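Local coordinates for hypothetical protein TTHA0068 (Thermus thermophilus, PDB 2CWY) that is of unknown function, a small all-helical member of the DUF309 family from a thermophilic bacterium, at residues K64-L69 / E87-L92; L72-P75 / D80-S83; L9-W12 / Y18-H21. One frame throughout, in Å; residues are numbered along the deposited sequence.

Contact 1. Residues K64-L69 / E87-L92; sequences KAEARL and EARRRL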
# COMPACT_ATOMS: atom_id res chain seq x y z
N LYS A 64 10.29 -2.64 2.63
CA LYS A 64 10.41 -1.90 1.37
C LYS A 64 9.36 -0.79 1.30
O LYS A 64 9.64 0.31 0.82
CB LYS A 64 10.24 -2.86 0.19
CG LYS A 64 11.39 -3.86 0.11
CD LYS A 64 11.05 -5.02 -0.81
CE LYS A 64 10.93 -4.58 -2.24
NZ LYS A 64 10.65 -5.76 -3.12
N ALA A 65 8.15 -1.08 1.78
CA ALA A 65 7.10 -0.07 1.80
C ALA A 65 7.51 1.11 2.68
O ALA A 65 7.32 2.27 2.30
CB ALA A 65 5.80 -0.68 2.32
N GLU A 66 8.05 0.82 3.85
CA GLU A 66 8.47 1.88 4.76
C GLU A 66 9.55 2.74 4.11
O GLU A 66 9.54 3.96 4.26
CB GLU A 66 8.97 1.27 6.08
CG GLU A 66 7.85 0.53 6.83
CD GLU A 66 8.31 -0.18 8.09
OE1 GLU A 66 9.37 -0.85 8.06
OE2 GLU A 66 7.59 -0.09 9.11
N ALA A 67 10.46 2.10 3.38
CA ALA A 67 11.53 2.82 2.71
C ALA A 67 10.97 3.82 1.70
O ALA A 67 11.48 4.93 1.54
CB ALA A 67 12.46 1.84 2.01
N ARG A 68 9.91 3.42 1.01
CA ARG A 68 9.29 4.28 0.02
C ARG A 68 8.45 5.41 0.64
O ARG A 68 8.42 6.53 0.12
CB ARG A 68 8.37 3.46 -0.89
CG ARG A 68 8.99 2.23 -1.54
CD ARG A 68 9.74 2.55 -2.82
NE ARG A 68 10.22 1.33 -3.46
CZ ARG A 68 11.21 0.57 -3.00
NH1 ARG A 68 11.84 0.92 -1.88
NH2 ARG A 68 11.57 -0.53 -3.64
N LEU A 69 7.76 5.10 1.73
CA LEU A 69 6.87 6.07 2.38
C LEU A 69 7.58 7.06 3.28
O LEU A 69 7.07 8.15 3.56
CB LEU A 69 5.80 5.32 3.18
CG LEU A 69 4.92 4.39 2.33
CD1 LEU A 69 4.15 3.44 3.21
CD2 LEU A 69 3.96 5.23 1.46
N GLU A 87 -2.13 0.24 10.16
CA GLU A 87 -2.95 -0.96 10.13
C GLU A 87 -2.15 -2.17 9.63
O GLU A 87 -2.20 -3.25 10.24
CB GLU A 87 -4.20 -0.78 9.24
CG GLU A 87 -5.09 -2.05 9.22
CD GLU A 87 -6.23 -1.98 8.21
OE1 GLU A 87 -6.70 -3.06 7.79
OE2 GLU A 87 -6.66 -0.87 7.85
N ALA A 88 -1.42 -1.99 8.54
CA ALA A 88 -0.60 -3.07 7.99
C ALA A 88 0.37 -3.58 9.05
O ALA A 88 0.52 -4.80 9.24
CB ALA A 88 0.18 -2.59 6.77
N ARG A 89 1.05 -2.66 9.73
CA ARG A 89 2.00 -3.04 10.76
C ARG A 89 1.33 -3.88 11.84
O ARG A 89 1.85 -4.92 12.24
CB ARG A 89 2.63 -1.80 11.39
CG ARG A 89 3.75 -1.19 10.57
CD ARG A 89 4.13 0.19 11.12
NE ARG A 89 5.32 0.72 10.46
CZ ARG A 89 5.71 1.99 10.53
NH1 ARG A 89 5.00 2.87 11.23
NH2 ARG A 89 6.82 2.38 9.92
N ARG A 90 0.16 -3.46 12.29
CA ARG A 90 -0.53 -4.22 13.32
C ARG A 90 -0.93 -5.60 12.83
O ARG A 90 -0.72 -6.59 13.54
CB ARG A 90 -1.74 -3.44 13.83
CG ARG A 90 -1.31 -2.29 14.70
CD ARG A 90 -2.46 -1.39 15.10
NE ARG A 90 -1.99 -0.32 15.98
CZ ARG A 90 -2.68 0.79 16.20
NH1 ARG A 90 -3.86 0.96 15.61
NH2 ARG A 90 -2.20 1.73 16.99
N ARG A 91 -1.46 -5.68 11.61
CA ARG A 91 -1.85 -6.97 11.06
C ARG A 91 -0.65 -7.92 10.89
O ARG A 91 -0.81 -9.14 10.97
CB ARG A 91 -2.55 -6.80 9.71
CG ARG A 91 -3.97 -6.27 9.82
CD ARG A 91 -4.67 -6.18 8.47
NE ARG A 91 -6.04 -5.69 8.60
CZ ARG A 91 -7.05 -6.41 9.04
NH1 ARG A 91 -6.87 -7.68 9.38
NH2 ARG A 91 -8.26 -5.87 9.14
N LEU A 92 0.53 -7.36 10.67
CA LEU A 92 1.73 -8.16 10.49
C LEU A 92 2.44 -8.45 11.80
O LEU A 92 3.39 -9.25 11.84
CB LEU A 92 2.70 -7.46 9.53
CG LEU A 92 2.19 -7.28 8.10
CD1 LEU A 92 3.17 -6.44 7.29
CD2 LEU A 92 1.98 -8.64 7.47
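Glu-66 and Arg-89 reach for each other between helix 59-69 and helix 81-92 and form an interhelical salt bridge at the surface of this small all-helical fold. The backbones stay well apart, with the CA atoms of Glu-66 and Arg-89 10.1 Å from each other, and two long side chains arriving from opposite directions span the distance.

The ionic interaction is a side-on grip in which two nitrogens of one guanidinium converge on a single carboxylate oxygen. Arg-89 NH2 donates to Glu-66 OE2 at 2.7 Å and Arg-89 NE donates to the same OE2 at 2.8 Å. Both hydrogen bonds are bent, with N-H...O angles of 142°, as expected when two donors of one rigid group share one acceptor. OE2 lies close to the guanidinium plane, at its edge, whereas the carboxylate is turned 71° out of that plane; NE meets OE2 nearly along the C-O direction and NH2 comes from above the carboxylate. Extended chains make the reach possible: Arg-89 runs straight from CG to NE, and Glu-66 is stretched beyond CG.

Apolar contacts to the two side chains come from outside the segments: Glu-66 touches Leu-85 and Arg-89 touches Leu-62.

A second ion pair joins Glu-87 and Arg-91, one turn apart within helix 81-92. Glu-87 OE1 also accepts a hydrogen bond from Trp-12 NE1, which ties this turn to helix 5-13. Arg-91 NE approaches Glu-87 OE1 on its anti lone pair at 2.8 Å, in an almost straight bond of 174°.

Contact 2. Residues L72-P75 / D80-S83; sequences LPCP and DWRS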
# COMPACT_ATOMS: atom_id res chain seq x y z
N LEU A 72 7.51 11.16 3.13
CA LEU A 72 6.45 11.70 2.29
C LEU A 72 5.49 12.54 3.12
O LEU A 72 5.34 12.32 4.33
CB LEU A 72 5.64 10.58 1.63
CG LEU A 72 6.27 9.73 0.52
CD1 LEU A 72 5.24 8.69 0.06
CD2 LEU A 72 6.70 10.63 -0.66
N PRO A 73 4.86 13.54 2.50
CA PRO A 73 3.92 14.33 3.29
C PRO A 73 2.67 13.46 3.46
O PRO A 73 2.49 12.51 2.69
CB PRO A 73 3.67 15.56 2.41
CG PRO A 73 3.91 15.05 1.03
CD PRO A 73 5.11 14.17 1.19
N CYS A 74 1.84 13.75 4.46
CA CYS A 74 0.61 12.98 4.67
C CYS A 74 -0.50 13.94 5.08
O CYS A 74 -0.31 14.78 5.96
CB CYS A 74 0.80 11.92 5.77
SG CYS A 74 -0.61 10.77 5.99
N PRO A 75 -1.67 13.85 4.43
CA PRO A 75 -1.94 12.88 3.37
C PRO A 75 -1.26 13.24 2.06
O PRO A 75 -0.65 14.31 1.92
CB PRO A 75 -3.46 12.90 3.25
CG PRO A 75 -3.79 14.34 3.57
CD PRO A 75 -2.90 14.60 4.78
N ASP A 80 -4.63 9.01 3.55
CA ASP A 80 -3.96 9.10 4.84
C ASP A 80 -3.15 7.80 4.95
O ASP A 80 -3.57 6.84 5.60
CB ASP A 80 -4.99 9.17 5.98
CG ASP A 80 -4.34 9.24 7.35
OD1 ASP A 80 -3.10 9.11 7.45
OD2 ASP A 80 -5.09 9.41 8.34
N TRP A 81 -1.99 7.76 4.30
CA TRP A 81 -1.18 6.55 4.30
C TRP A 81 -0.60 6.16 5.66
O TRP A 81 -0.30 4.99 5.90
CB TRP A 81 -0.07 6.64 3.25
CG TRP A 81 0.89 7.74 3.46
CD1 TRP A 81 0.86 8.99 2.90
CD2 TRP A 81 2.03 7.71 4.32
NE1 TRP A 81 1.92 9.74 3.35
CE2 TRP A 81 2.66 8.98 4.23
CE3 TRP A 81 2.59 6.73 5.15
CZ2 TRP A 81 3.81 9.30 4.94
CZ3 TRP A 81 3.74 7.05 5.87
CH2 TRP A 81 4.34 8.32 5.76
N ARG A 82 -0.41 7.14 6.55
CA ARG A 82 0.10 6.83 7.88
C ARG A 82 -0.83 5.85 8.57
O ARG A 82 -0.38 4.92 9.25
CB ARG A 82 0.23 8.10 8.72
CG ARG A 82 1.38 8.99 8.33
CD ARG A 82 2.70 8.40 8.80
NE ARG A 82 3.78 9.38 8.72
CZ ARG A 82 5.06 9.10 8.91
NH1 ARG A 82 5.43 7.85 9.19
NH2 ARG A 82 5.97 10.05 8.81
N SER A 83 -2.14 6.03 8.40
CA SER A 83 -3.13 5.14 9.00
C SER A 83 -3.07 3.75 8.38
O SER A 83 -3.14 2.73 9.08
CB SER A 83 -4.54 5.72 8.83
OG SER A 83 -5.52 4.79 9.25
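The indole of Trp-81 takes Cys-74 SG over one face and the carbonyl oxygens of Leu-72 and Pro-73 at its edge, a sulfur-aromatic contact beside the N-cap of helix 81-92. Cys-74 SG stands 3.9 Å from the centroid of the five-membered ring of Trp-81, only 16° off the normal. Arg-82 CG lies over the rim of that face, and the Arg-82 chain folds back until Trp-81 CH2 sits against a face of its guanidinium.

At the ring edge, Trp-81 NE1 donates to Pro-73 O over 2.9 Å in a practically straight bond (177°). The oxygen lies in the indole plane, while the donor stands above the carbonyl plane of Pro-73. Nearby, Leu-72 O is 3.4 Å from Trp-81 CZ2, and Leu-72 CB packs on the same carbon. Trp-81 has CG between its backbone N and carbonyl carbon (chi1 61°), which turns the indole back toward the proline-rich loop; Leu-38 of helix 33-53 also packs against it.

A cis peptide bond precedes Pro-75, whose CB is 4.1 Å from Asp-80 N. Asp-80 is the N-cap residue, and its OD1 accepts a weak capping bond from Ser-83 N. Cys-74 SG meets this N-terminal turn as well: with SG anti to the Cys-74 backbone N, the sulfur lies 3.3 Å from Asp-80 OD1 and accepts a weak hydrogen bond from Arg-82 N, 3.7 Å away.

Contact 3. Residues L9-W12 / Y18-H21; sequences LGLW and YEVH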
# COMPACT_ATOMS: atom_id res chain seq x y z
N LEU A 9 -9.72 1.40 -0.78
CA LEU A 9 -9.81 1.02 0.63
C LEU A 9 -10.97 0.04 0.81
O LEU A 9 -11.00 -0.74 1.76
CB LEU A 9 -9.98 2.26 1.50
CG LEU A 9 -8.76 3.18 1.46
CD1 LEU A 9 -9.02 4.42 2.31
CD2 LEU A 9 -7.54 2.42 1.96
N GLY A 10 -11.92 0.08 -0.12
CA GLY A 10 -13.05 -0.84 -0.09
C GLY A 10 -12.54 -2.24 -0.33
O GLY A 10 -12.92 -3.19 0.35
N LEU A 11 -11.66 -2.39 -1.32
CA LEU A 11 -11.07 -3.69 -1.63
C LEU A 11 -10.26 -4.16 -0.42
O LEU A 11 -10.33 -5.33 -0.03
CB LEU A 11 -10.13 -3.59 -2.83
CG LEU A 11 -10.75 -3.19 -4.17
CD1 LEU A 11 -9.62 -2.79 -5.13
CD2 LEU A 11 -11.57 -4.35 -4.74
N TRP A 12 -9.49 -3.24 0.14
CA TRP A 12 -8.65 -3.54 1.31
C TRP A 12 -9.49 -4.03 2.49
O TRP A 12 -9.13 -5.00 3.16
CB TRP A 12 -7.88 -2.29 1.72
CG TRP A 12 -6.93 -2.48 2.88
CD1 TRP A 12 -7.26 -2.65 4.21
CD2 TRP A 12 -5.50 -2.49 2.83
NE1 TRP A 12 -6.13 -2.75 4.97
CE2 TRP A 12 -5.03 -2.66 4.16
CE3 TRP A 12 -4.56 -2.38 1.80
CZ2 TRP A 12 -3.67 -2.71 4.47
CZ3 TRP A 12 -3.19 -2.43 2.12
CH2 TRP A 12 -2.77 -2.60 3.44
N TYR A 18 -4.50 -8.63 -3.05
CA TYR A 18 -3.87 -8.79 -4.35
C TYR A 18 -4.57 -7.89 -5.38
O TYR A 18 -3.95 -7.34 -6.28
CB TYR A 18 -3.92 -10.27 -4.77
CG TYR A 18 -2.76 -10.70 -5.64
CD1 TYR A 18 -2.55 -12.04 -5.93
CD2 TYR A 18 -1.87 -9.76 -6.17
CE1 TYR A 18 -1.48 -12.45 -6.74
CE2 TYR A 18 -0.79 -10.16 -6.98
CZ TYR A 18 -0.60 -11.50 -7.25
OH TYR A 18 0.46 -11.90 -8.04
N GLU A 19 -5.88 -7.71 -5.21
CA GLU A 19 -6.63 -6.85 -6.11
C GLU A 19 -6.17 -5.39 -5.95
O GLU A 19 -6.07 -4.65 -6.93
CB GLU A 19 -8.12 -6.96 -5.81
CG GLU A 19 -8.99 -6.71 -7.02
CD GLU A 19 -8.73 -7.73 -8.12
OE1 GLU A 19 -8.49 -8.91 -7.80
OE2 GLU A 19 -8.76 -7.35 -9.30
N VAL A 20 -5.89 -4.98 -4.72
CA VAL A 20 -5.41 -3.62 -4.48
C VAL A 20 -4.12 -3.43 -5.27
O VAL A 20 -3.92 -2.41 -5.94
CB VAL A 20 -5.12 -3.38 -2.97
CG1 VAL A 20 -4.24 -2.13 -2.79
CG2 VAL A 20 -6.44 -3.20 -2.22
N HIS A 21 -3.26 -4.44 -5.22
CA HIS A 21 -1.99 -4.41 -5.93
C HIS A 21 -2.20 -4.25 -7.45
O HIS A 21 -1.58 -3.39 -8.09
CB HIS A 21 -1.22 -5.69 -5.59
CG HIS A 21 0.18 -5.71 -6.11
ND1 HIS A 21 1.17 -6.49 -5.55
CD2 HIS A 21 0.77 -5.04 -7.13
CE1 HIS A 21 2.30 -6.30 -6.20
NE2 HIS A 21 2.09 -5.42 -7.16
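Val-20 CG2 wedges against the last turn of helix 5-13, touching Leu-11 and Trp-12 where two consecutive helices of the DUF309 domain pack together as a helical hairpin. The methyl lies 3.8 Å from Leu-11 CB and 3.9 Å from the backbone N of Trp-12. Placing CG1 of Val-20 anti to its own backbone N (chi1 163°) sets CG2 beside the Val-20 N and directs it at helix 5-13. The two backbones come close here, with the CA atoms of Leu-11 and Val-20 6.3 Å apart.

Leu-11 turns CG away from its own carbonyl carbon, and its CD2 meets Glu-19 CG at 4.2 Å as the two side chains cross at a slant. Glu-19 meets the leucine through this CG, and the bend at chi2 (61°) takes the carboxylate away, toward a long, weak ion pair with Arg-16. No hydrogen bond links the segments.

Trp-12, its CB against Val-20 CG2, extends inward, and its NE1 is held by Glu-87 of helix 81-92. Leu-45 and Leu-49 of helix 33-53 touch its side chain, and Ala-46 of that helix meets Val-20, so the hairpin is seated on the long helix.

Contact 1 is a surface ion pair with neither touching residue buried, whereas contacts 2 and 3 are partly buried. Helix 81-92 serves both contact 1 and contact 2, and contact 2 is nested within the chain loop that contact 1 closes; Leu-69 O packs on Trp-81 CH2 where they meet. Contact 3 involves the first two helices, on the opposite side of the chain's centre from contact 1, yet Glu-87 and Trp-12 connect the two directly. Contacts 2 and 3 do not touch, their nearest atoms being about 6 Å apart. Chemistry differs accordingly: charge spans wide-set helices, sulfur and indole fasten a loop, and aliphatic groups join close-set helices.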